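Local coordinates for protein beta-N-acetylhexosaminidase (Streptomyces plicatus, PDB 5FCZ) that catalyses the hydrolysis of terminal non-reducing N-acetylhexosamine residues from beta-linked glycans, as a glycoside hydrolase of family 20, at residues D252-T257 / V330-R335; V248-M253 / G317-H322; K345-W350 / E360-Q365. All blocks are in the same frame, centred on the assembly; numbering follows the deposited sequence.

The three contacts follow consecutive strands of the parallel catalytic barrel, 246-250, 313-315, 346-350 and 363-366. Contacts 1 and 2, about 8 Å apart between centres, share D252 and M253: contact 2 joins strand 246-250 and the residues just after it to the loop after strand 313-315, and contact 1 packs the loop after strand 246-250 against helix 326-342. Contact 3 comes later in the chain, its centre about 12 Å from contact 2 and 13 Å from contact 1, and pairs strands 346-350 and 363-366. W350 of contact 3 is hydrogen-bonded to E250 of contact 2, and H256 of contact 1 to E320 of contact 2. All three reach the bound thioamide sugar TNX in the active site.

Contact 1: D252-T257 / V330-R335. With TNX (1,5-anhydro-2-deoxy-2-(ethanethioylamino)-D-arabino-hex-1-enitol), chain B.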
loop_
_atom_site.group_PDB
_atom_site.type_symbol
_atom_site.label_atom_id
_atom_site.label_comp_id
_atom_site.label_asym_id
_atom_site.label_seq_id
_atom_site.Cartn_x
_atom_site.Cartn_y
_atom_site.Cartn_z
ATOM N N ASP A 252 -11.891 3.606 11.930
ATOM C CA ASP A 252 -11.327 3.202 13.208
ATOM C C ASP A 252 -12.384 3.280 14.297
ATOM O O ASP A 252 -13.068 4.293 14.445
ATOM C CB ASP A 252 -10.145 4.084 13.557
ATOM C CG ASP A 252 -9.190 3.404 14.505
ATOM O OD1 ASP A 252 -9.625 2.475 15.237
ATOM O OD2 ASP A 252 -8.011 3.823 14.502
ATOM N N MET A 253 -12.536 2.196 15.035
ATOM C CA MET A 253 -13.455 2.159 16.167
ATOM C C MET A 253 -13.029 1.126 17.245
ATOM O O MET A 253 -12.422 0.119 16.909
ATOM C CB MET A 253 -14.845 1.836 15.667
ATOM C CG MET A 253 -14.950 0.504 15.009
ATOM S SD MET A 253 -16.570 0.201 14.283
ATOM C CE MET A 253 -16.550 1.334 12.882
ATOM N N PRO A 254 -13.398 1.337 18.529
ATOM C CA PRO A 254 -14.258 2.393 19.065
ATOM C C PRO A 254 -13.461 3.611 19.469
ATOM O O PRO A 254 -14.056 4.591 19.904
ATOM C CB PRO A 254 -14.889 1.732 20.273
ATOM C CG PRO A 254 -13.774 0.888 20.831
ATOM C CD PRO A 254 -13.051 0.358 19.584
ATOM N N GLY A 255 -12.130 3.544 19.360
ATOM C CA GLY A 255 -11.276 4.686 19.604
ATOM C C GLY A 255 -10.924 5.405 18.308
ATOM O O GLY A 255 -11.337 5.009 17.222
ATOM N N HIS A 256 -10.144 6.482 18.442
ATOM C CA HIS A 256 -9.826 7.354 17.309
ATOM C C HIS A 256 -11.113 7.823 16.602
ATOM O O HIS A 256 -11.219 7.860 15.374
ATOM C CB HIS A 256 -8.857 6.635 16.342
ATOM C CG HIS A 256 -7.461 6.563 16.856
ATOM N ND1 HIS A 256 -6.569 7.605 16.736
ATOM C CD2 HIS A 256 -6.815 5.590 17.543
ATOM C CE1 HIS A 256 -5.428 7.264 17.311
ATOM N NE2 HIS A 256 -5.553 6.048 17.810
ATOM N N THR A 257 -12.115 8.188 17.391
ATOM C CA THR A 257 -13.460 8.427 16.885
ATOM C C THR A 257 -13.936 9.855 17.130
ATOM O O THR A 257 -15.121 10.124 16.944
ATOM C CB THR A 257 -14.447 7.452 17.529
ATOM O OG1 THR A 257 -14.132 7.321 18.921
ATOM C CG2 THR A 257 -14.381 6.101 16.853
ATOM N N VAL A 330 -13.930 -5.325 24.670
ATOM C CA VAL A 330 -14.296 -6.680 24.262
ATOM C C VAL A 330 -15.769 -6.749 23.909
ATOM O O VAL A 330 -16.150 -7.328 22.886
ATOM C CB VAL A 330 -13.951 -7.677 25.373
ATOM C CG1 VAL A 330 -14.435 -9.059 24.993
ATOM C CG2 VAL A 330 -12.463 -7.676 25.622
ATOM N N ALA A 331 -16.624 -6.169 24.762
ATOM C CA ALA A 331 -18.058 -6.080 24.475
ATOM C C ALA A 331 -18.308 -5.438 23.116
ATOM O O ALA A 331 -18.956 -6.020 22.245
ATOM C CB ALA A 331 -18.771 -5.274 25.571
ATOM N N PHE A 332 -17.800 -4.216 22.933
ATOM C CA PHE A 332 -17.998 -3.502 21.682
ATOM C C PHE A 332 -17.601 -4.363 20.481
ATOM O O PHE A 332 -18.318 -4.414 19.480
ATOM C CB PHE A 332 -17.202 -2.194 21.715
ATOM C CG PHE A 332 -17.314 -1.394 20.445
ATOM C CD1 PHE A 332 -18.365 -0.530 20.248
ATOM C CD2 PHE A 332 -16.377 -1.524 19.437
ATOM C CE1 PHE A 332 -18.473 0.179 19.077
ATOM C CE2 PHE A 332 -16.492 -0.799 18.267
ATOM C CZ PHE A 332 -17.530 0.040 18.091
ATOM N N MET A 333 -16.479 -5.074 20.573
ATOM C CA MET A 333 -15.965 -5.800 19.416
ATOM C C MET A 333 -16.743 -7.067 19.169
ATOM O O MET A 333 -16.851 -7.510 18.018
ATOM C CB MET A 333 -14.487 -6.150 19.597
ATOM C CG MET A 333 -13.539 -4.974 19.379
ATOM S SD MET A 333 -13.756 -4.210 17.752
ATOM C CE MET A 333 -12.402 -3.064 17.656
ATOM N N LYS A 334 -17.244 -7.676 20.244
ATOM C CA LYS A 334 -18.169 -8.787 20.108
ATOM C C LYS A 334 -19.370 -8.374 19.259
ATOM O O LYS A 334 -19.751 -9.089 18.322
ATOM C CB LYS A 334 -18.565 -9.249 21.510
ATOM C CG LYS A 334 -19.563 -10.411 21.591
ATOM C CD LYS A 334 -19.086 -11.683 20.923
ATOM C CE LYS A 334 -18.047 -12.454 21.742
ATOM N NZ LYS A 334 -17.524 -13.671 20.993
ATOM N N ARG A 335 -19.918 -7.173 19.511
ATOM C CA ARG A 335 -21.101 -6.728 18.780
ATOM C C ARG A 335 -20.782 -6.278 17.356
ATOM O O ARG A 335 -21.526 -6.626 16.445
ATOM C CB ARG A 335 -21.820 -5.621 19.560
ATOM C CG ARG A 335 -22.019 -6.017 21.016
ATOM C CD ARG A 335 -23.164 -5.309 21.734
ATOM N NE ARG A 335 -22.693 -4.476 22.862
ATOM C CZ ARG A 335 -22.831 -4.766 24.154
ATOM N NH1 ARG A 335 -23.422 -5.890 24.536
ATOM N NH2 ARG A 335 -22.379 -3.917 25.076
HETATM C C1 TNX B . -0.209 5.302 16.618
HETATM S S7 TNX B . -0.107 3.189 14.794
HETATM C C2 TNX B . -1.366 5.201 16.000
HETATM C C3 TNX B . -1.787 6.277 14.991
HETATM C C4 TNX B . -0.577 7.232 14.847
HETATM C C5 TNX B . 0.732 6.416 14.759
HETATM C C6 TNX B . 1.918 7.369 14.755
HETATM C C7 TNX B . -1.668 3.005 15.350
HETATM C C8 TNX B . -2.508 1.809 14.956
HETATM N N2 TNX B . -2.138 3.995 16.101
HETATM O O3 TNX B . -2.960 6.906 15.414
HETATM O O4 TNX B . -0.760 7.993 13.697
HETATM O O5 TNX B . 0.913 5.523 15.874
HETATM O O6 TNX B . 3.022 6.729 14.175
#
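P254 and F332 have the closest pair of CA atoms between loop 252-257 and the helical segment 330-335, 7.5 Å apart; the loop has no regular structure here and turns through a cis peptide bond between M253 and P254. The proline lies flat over the phenyl group: P254 CB stands 3.6 Å from the centroid of the F332 ring, only 13° off its normal, a CH-pi contact on the ring face. F332 is carried out from the helix with CG anti to its N (chi1 179°), which extends the ring toward the loop so that its face comes under P254. M253 takes the rim of the same ring, with CG 3.8 Å from F332 CE2 and SD 5.1 Å from the F332 ring centroid, an edge-on Met-aromatic contact. These apolar contacts join the loop after a TIM-barrel strand to a helix on the outside of the barrel, where F332 also touches T294, and M253 touches V298, of helix 292-308. M333 bends at chi2 (-56°) and lays its CE methyl 3.3 Å from M253 O and 4.0 Å from P254 CD. Inside the loop, T257 OG1 donates to P254 O at 2.9 Å, from above the carbonyl plane. Beyond this turn H256 reaches the sugar site, its CE1 lying 3.1 Å from TNX O3, while its ring nitrogens are hydrogen-bonded to D197 and E320.

Contact 2: V248-M253 / G317-H322; sequences VPEIDM and GGDEAH. With TNX (1,5-anhydro-2-deoxy-2-(ethanethioylamino)-D-arabino-hex-1-enitol), chain B.
A buried, mainly polar contact joins E250 on barrel strand 246-250 and D252 in the loop just beyond it to G317, G318 and D319 in the loop that follows strand 313-315. The backbones come as close as 4.1 Å between the CA atoms of D252 and G317. G318 N donates to D252 OD1 (3.0 Å, 154° at the hydrogen), meeting the oxygen on its syn side but 30° out of the carboxylate plane. The same OD1 accepts a bond from a water that also donates to D319 O, so peptide and solvent together grip it. G317 allows this closeness: a CB there would collide with both D252 OD1 and E250 OE2. G318 CA adds a C-H...O contact to M253 O at 3.2 Å. Family 20 hydrolases work by substrate-assisted catalysis with an adjacent Asp-Glu pair at the end of the fourth barrel strand, and D319 and E320 fit that pair here. D319 has CG between its N and carbonyl carbon (chi1 61°), which directs one oxygen to each neighbour: OD1 approaches D252 OD2 to 2.4 Å, the two carboxylates nearly coplanar, while OD2 accepts the N-H of the thioamide from TNX N2 at 2.9 Å. E320 OE2 stands 3.4 Å from TNX C1, consistent with a general acid/base. E250, extended along its chain, lays OE2 3.4 Å from G317 CA; its OE1 is hydrogen-bonded to H192 and H194, and its OE2 to W350.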
loop_
_atom_site.group_PDB
_atom_site.type_symbol
_atom_site.label_atom_id
_atom_site.label_comp_id
_atom_site.label_asym_id
_atom_site.label_seq_id
_atom_site.Cartn_x
_atom_site.Cartn_y
_atom_site.Cartn_z
ATOM N N VAL A 248 -8.646 -1.201 0.814
ATOM C CA VAL A 248 -9.078 -1.649 2.141
ATOM C C VAL A 248 -9.396 -0.402 2.966
ATOM O O VAL A 248 -8.480 0.297 3.422
ATOM C CB VAL A 248 -7.992 -2.520 2.788
ATOM C CG1 VAL A 248 -8.423 -3.040 4.137
ATOM C CG2 VAL A 248 -7.681 -3.685 1.923
ATOM N N PRO A 249 -10.663 -0.040 3.121
ATOM C CA PRO A 249 -11.002 1.155 3.893
ATOM C C PRO A 249 -11.020 0.852 5.388
ATOM O O PRO A 249 -11.332 -0.262 5.814
ATOM C CB PRO A 249 -12.414 1.500 3.385
ATOM C CG PRO A 249 -13.015 0.106 3.140
ATOM C CD PRO A 249 -11.874 -0.718 2.603
ATOM N N GLU A 250 -10.692 1.865 6.195
ATOM C CA GLU A 250 -10.710 1.735 7.654
ATOM C C GLU A 250 -11.606 2.800 8.250
ATOM O O GLU A 250 -11.422 3.994 7.978
ATOM C CB GLU A 250 -9.311 1.877 8.266
ATOM C CG GLU A 250 -9.318 1.737 9.790
ATOM C CD GLU A 250 -7.976 1.913 10.426
ATOM O OE1 GLU A 250 -6.967 1.862 9.705
ATOM O OE2 GLU A 250 -7.947 2.105 11.657
ATOM N N ILE A 251 -12.567 2.381 9.063
ATOM C CA ILE A 251 -13.271 3.302 9.955
ATOM C C ILE A 251 -12.856 2.890 11.359
ATOM O O ILE A 251 -13.380 1.916 11.910
ATOM C CB ILE A 251 -14.791 3.264 9.773
ATOM C CG1 ILE A 251 -15.179 3.601 8.334
ATOM C CG2 ILE A 251 -15.465 4.243 10.733
ATOM C CD1 ILE A 251 -14.805 5.084 7.872
ATOM N N ASP A 252 -11.891 3.606 11.930
ATOM C CA ASP A 252 -11.327 3.202 13.208
ATOM C C ASP A 252 -12.384 3.280 14.297
ATOM O O ASP A 252 -13.068 4.293 14.445
ATOM C CB ASP A 252 -10.145 4.084 13.557
ATOM C CG ASP A 252 -9.190 3.404 14.505
ATOM O OD1 ASP A 252 -9.625 2.475 15.237
ATOM O OD2 ASP A 252 -8.011 3.823 14.502
ATOM N N MET A 253 -12.536 2.196 15.035
ATOM C CA MET A 253 -13.455 2.159 16.167
ATOM C C MET A 253 -13.029 1.126 17.245
ATOM O O MET A 253 -12.422 0.119 16.909
ATOM C CB MET A 253 -14.845 1.836 15.667
ATOM C CG MET A 253 -14.950 0.504 15.009
ATOM S SD MET A 253 -16.570 0.201 14.283
ATOM C CE MET A 253 -16.550 1.334 12.882
ATOM N N GLY A 317 -10.242 -0.910 12.546
ATOM C CA GLY A 317 -9.285 -0.383 13.486
ATOM C C GLY A 317 -9.189 -1.140 14.796
ATOM O O GLY A 317 -8.809 -2.318 14.819
ATOM N N GLY A 318 -9.531 -0.451 15.881
ATOM C CA GLY A 318 -9.468 -0.979 17.226
ATOM C C GLY A 318 -8.237 -0.587 18.027
ATOM O O GLY A 318 -8.082 -1.053 19.158
ATOM N N ASP A 319 -7.364 0.249 17.478
ATOM C CA ASP A 319 -6.146 0.654 18.155
ATOM C C ASP A 319 -6.407 1.762 19.163
ATOM O O ASP A 319 -7.256 2.635 18.953
ATOM C CB ASP A 319 -5.123 1.176 17.149
ATOM C CG ASP A 319 -5.637 2.382 16.404
ATOM O OD1 ASP A 319 -6.742 2.217 15.798
ATOM O OD2 ASP A 319 -4.972 3.466 16.468
ATOM N N GLU A 320 -5.639 1.727 20.251
ATOM C CA GLU A 320 -5.517 2.827 21.204
ATOM C C GLU A 320 -6.877 3.325 21.664
ATOM O O GLU A 320 -7.112 4.533 21.793
ATOM C CB GLU A 320 -4.682 3.961 20.616
ATOM C CG GLU A 320 -3.315 3.504 20.188
ATOM C CD GLU A 320 -2.525 4.622 19.559
ATOM O OE1 GLU A 320 -3.170 5.433 18.853
ATOM O OE2 GLU A 320 -1.282 4.684 19.760
ATOM N N ALA A 321 -7.772 2.377 21.951
ATOM C CA ALA A 321 -9.024 2.695 22.649
ATOM C C ALA A 321 -8.787 2.799 24.165
ATOM O O ALA A 321 -9.346 2.055 24.966
ATOM C CB ALA A 321 -10.093 1.654 22.330
ATOM N N HIS A 322 -7.956 3.775 24.549
ATOM C CA HIS A 322 -7.490 3.915 25.917
ATOM C C HIS A 322 -8.491 4.631 26.827
ATOM O O HIS A 322 -8.217 4.781 28.026
ATOM C CB HIS A 322 -6.153 4.664 25.944
ATOM C CG HIS A 322 -5.040 3.990 25.205
ATOM N ND1 HIS A 322 -4.866 2.622 25.188
ATOM C CD2 HIS A 322 -4.006 4.508 24.492
ATOM C CE1 HIS A 322 -3.792 2.322 24.477
ATOM N NE2 HIS A 322 -3.242 3.451 24.050
HETATM C C1 TNX B . -0.209 5.302 16.618
HETATM S S7 TNX B . -0.107 3.189 14.794
HETATM C C2 TNX B . -1.366 5.201 16.000
HETATM C C3 TNX B . -1.787 6.277 14.991
HETATM C C4 TNX B . -0.577 7.232 14.847
HETATM C C5 TNX B . 0.732 6.416 14.759
HETATM C C6 TNX B . 1.918 7.369 14.755
HETATM C C7 TNX B . -1.668 3.005 15.350
HETATM C C8 TNX B . -2.508 1.809 14.956
HETATM N N2 TNX B . -2.138 3.995 16.101
HETATM O O3 TNX B . -2.960 6.906 15.414
HETATM O O4 TNX B . -0.760 7.993 13.697
HETATM O O5 TNX B . 0.913 5.523 15.874
HETATM O O6 TNX B . 3.022 6.729 14.175
HETATM O O HOH W 1 -10.016 2.188 18.157
#

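Contact 3: K345-W350 / E360-Q365; sequences KTVVGW and EGALVQ. With TNX (1,5-anhydro-2-deoxy-2-(ethanethioylamino)-D-arabino-hex-1-enitol), chain B.
Adjacent strands of the parallel barrel, 346-350 and 363-365, pair here, V348 facing L363, G349 facing V364 and W350 facing Q365, with the strand directions 26° apart. Their backbone bonds alternate in the parallel manner: L363 N to V347 O (3.0 Å), G349 N to L363 O (3.2 Å) and Q365 N to G349 O (2.8 Å). At the start of the pairing, V347 CG1 packs on A362 CB at 3.4 Å, and T346 CG2 meets L363 CD1 at 3.8 Å. At the other end W350 and Q365 run side by side in the same direction. Q365 OE1 lies over one face of the indole, the amide plane tilted 32° from it, and the thioacetyl methyl TNX C8 over the opposite face, 3.6 Å from W350 CD2. Hydrogen bonds from Q365 to H315, E444 and S393 fix the amide. Replacing the indole of W350 by the methyl of an alanine is likely to leave the TNX methyl without its wall and E250 OE2 without its N-H donor. Such an indole platform at the C-terminal strand ends is characteristic of the acetamido pocket of family 20 TIM-barrel hexosaminidases.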
loop_
_atom_site.group_PDB
_atom_site.type_symbol
_atom_site.label_atom_id
_atom_site.label_comp_id
_atom_site.label_asym_id
_atom_site.label_seq_id
_atom_site.Cartn_x
_atom_site.Cartn_y
_atom_site.Cartn_z
ATOM N N LYS A 345 -18.230 -8.773 4.000
ATOM C CA LYS A 345 -16.798 -8.509 3.976
ATOM C C LYS A 345 -16.067 -9.266 5.079
ATOM O O LYS A 345 -16.672 -9.800 6.015
ATOM C CB LYS A 345 -16.544 -7.003 4.088
ATOM C CG LYS A 345 -17.347 -6.195 3.047
ATOM C CD LYS A 345 -16.921 -6.585 1.662
ATOM C CE LYS A 345 -17.688 -5.868 0.613
ATOM N NZ LYS A 345 -17.159 -6.207 -0.693
ATOM N N THR A 346 -14.746 -9.330 4.914
ATOM C CA THR A 346 -13.836 -9.895 5.899
ATOM C C THR A 346 -13.311 -8.792 6.825
ATOM O O THR A 346 -12.881 -7.738 6.361
ATOM C CB THR A 346 -12.699 -10.611 5.169
ATOM O OG1 THR A 346 -13.243 -11.723 4.464
ATOM C CG2 THR A 346 -11.599 -11.107 6.121
ATOM N N VAL A 347 -13.349 -9.023 8.145
ATOM C CA VAL A 347 -12.937 -7.972 9.067
ATOM C C VAL A 347 -11.420 -7.971 9.215
ATOM O O VAL A 347 -10.758 -9.020 9.205
ATOM C CB VAL A 347 -13.659 -8.093 10.433
ATOM C CG1 VAL A 347 -13.468 -9.402 11.036
ATOM C CG2 VAL A 347 -13.158 -7.031 11.423
ATOM N N VAL A 348 -10.865 -6.760 9.261
ATOM C CA VAL A 348 -9.479 -6.501 9.611
ATOM C C VAL A 348 -9.500 -5.540 10.794
ATOM O O VAL A 348 -10.319 -4.613 10.832
ATOM C CB VAL A 348 -8.681 -5.905 8.426
ATOM C CG1 VAL A 348 -7.179 -5.782 8.765
ATOM C CG2 VAL A 348 -8.869 -6.734 7.171
ATOM N N GLY A 349 -8.614 -5.778 11.762
ATOM C CA GLY A 349 -8.420 -4.865 12.862
ATOM C C GLY A 349 -6.947 -4.789 13.202
ATOM O O GLY A 349 -6.174 -5.687 12.886
ATOM N N TRP A 350 -6.569 -3.700 13.849
ATOM C CA TRP A 350 -5.254 -3.650 14.463
ATOM C C TRP A 350 -5.174 -4.761 15.516
ATOM O O TRP A 350 -6.192 -5.299 15.939
ATOM C CB TRP A 350 -5.008 -2.257 15.055
ATOM C CG TRP A 350 -5.042 -1.135 14.030
ATOM C CD1 TRP A 350 -6.036 -0.190 13.848
ATOM C CD2 TRP A 350 -4.032 -0.833 13.056
ATOM N NE1 TRP A 350 -5.695 0.668 12.822
ATOM C CE2 TRP A 350 -4.478 0.294 12.314
ATOM C CE3 TRP A 350 -2.797 -1.402 12.738
ATOM C CZ2 TRP A 350 -3.722 0.853 11.279
ATOM C CZ3 TRP A 350 -2.051 -0.851 11.708
ATOM C CH2 TRP A 350 -2.514 0.261 10.988
ATOM N N GLU A 360 -14.128 -15.807 13.032
ATOM C CA GLU A 360 -13.630 -16.641 11.953
ATOM C C GLU A 360 -13.401 -15.801 10.706
ATOM O O GLU A 360 -14.246 -14.993 10.314
ATOM C CB GLU A 360 -14.629 -17.770 11.669
ATOM C CG GLU A 360 -14.035 -19.014 11.022
ATOM N N GLY A 361 -12.235 -15.976 10.105
ATOM C CA GLY A 361 -11.880 -15.293 8.884
ATOM C C GLY A 361 -11.171 -13.970 9.073
ATOM O O GLY A 361 -10.561 -13.480 8.125
ATOM N N ALA A 362 -11.217 -13.396 10.270
ATOM C CA ALA A 362 -10.632 -12.087 10.519
ATOM C C ALA A 362 -9.110 -12.103 10.382
ATOM O O ALA A 362 -8.448 -13.131 10.575
ATOM C CB ALA A 362 -11.012 -11.592 11.931
ATOM N N LEU A 363 -8.559 -10.931 10.060
ATOM C CA LEU A 363 -7.124 -10.681 10.063
ATOM C C LEU A 363 -6.813 -9.611 11.086
ATOM O O LEU A 363 -7.662 -8.769 11.390
ATOM C CB LEU A 363 -6.621 -10.184 8.715
ATOM C CG LEU A 363 -6.602 -11.172 7.548
ATOM C CD1 LEU A 363 -7.940 -11.265 6.952
ATOM C CD2 LEU A 363 -5.599 -10.711 6.502
ATOM N N VAL A 364 -5.580 -9.612 11.599
ATOM C CA VAL A 364 -5.172 -8.524 12.476
ATOM C C VAL A 364 -3.831 -8.003 12.011
ATOM O O VAL A 364 -2.978 -8.745 11.510
ATOM C CB VAL A 364 -5.099 -8.913 13.972
ATOM C CG1 VAL A 364 -6.467 -9.253 14.472
ATOM C CG2 VAL A 364 -4.116 -10.060 14.207
ATOM N N GLN A 365 -3.645 -6.716 12.217
ATOM C CA GLN A 365 -2.481 -5.998 11.752
ATOM C C GLN A 365 -1.641 -5.688 12.971
ATOM O O GLN A 365 -2.062 -4.925 13.841
ATOM C CB GLN A 365 -2.906 -4.734 11.023
ATOM C CG GLN A 365 -1.740 -4.012 10.502
ATOM C CD GLN A 365 -2.115 -3.005 9.463
ATOM O OE1 GLN A 365 -3.309 -2.827 9.142
ATOM N NE2 GLN A 365 -1.097 -2.324 8.924
HETATM C C1 TNX B . -0.209 5.302 16.618
HETATM S S7 TNX B . -0.107 3.189 14.794
HETATM C C2 TNX B . -1.366 5.201 16.000
HETATM C C3 TNX B . -1.787 6.277 14.991
HETATM C C4 TNX B . -0.577 7.232 14.847
HETATM C C5 TNX B . 0.732 6.416 14.759
HETATM C C6 TNX B . 1.918 7.369 14.755
HETATM C C7 TNX B . -1.668 3.005 15.350
HETATM C C8 TNX B . -2.508 1.809 14.956
HETATM N N2 TNX B . -2.138 3.995 16.101
HETATM O O3 TNX B . -2.960 6.906 15.414
HETATM O O4 TNX B . -0.760 7.993 13.697
HETATM O O5 TNX B . 0.913 5.523 15.874
HETATM O O6 TNX B . 3.022 6.729 14.175
#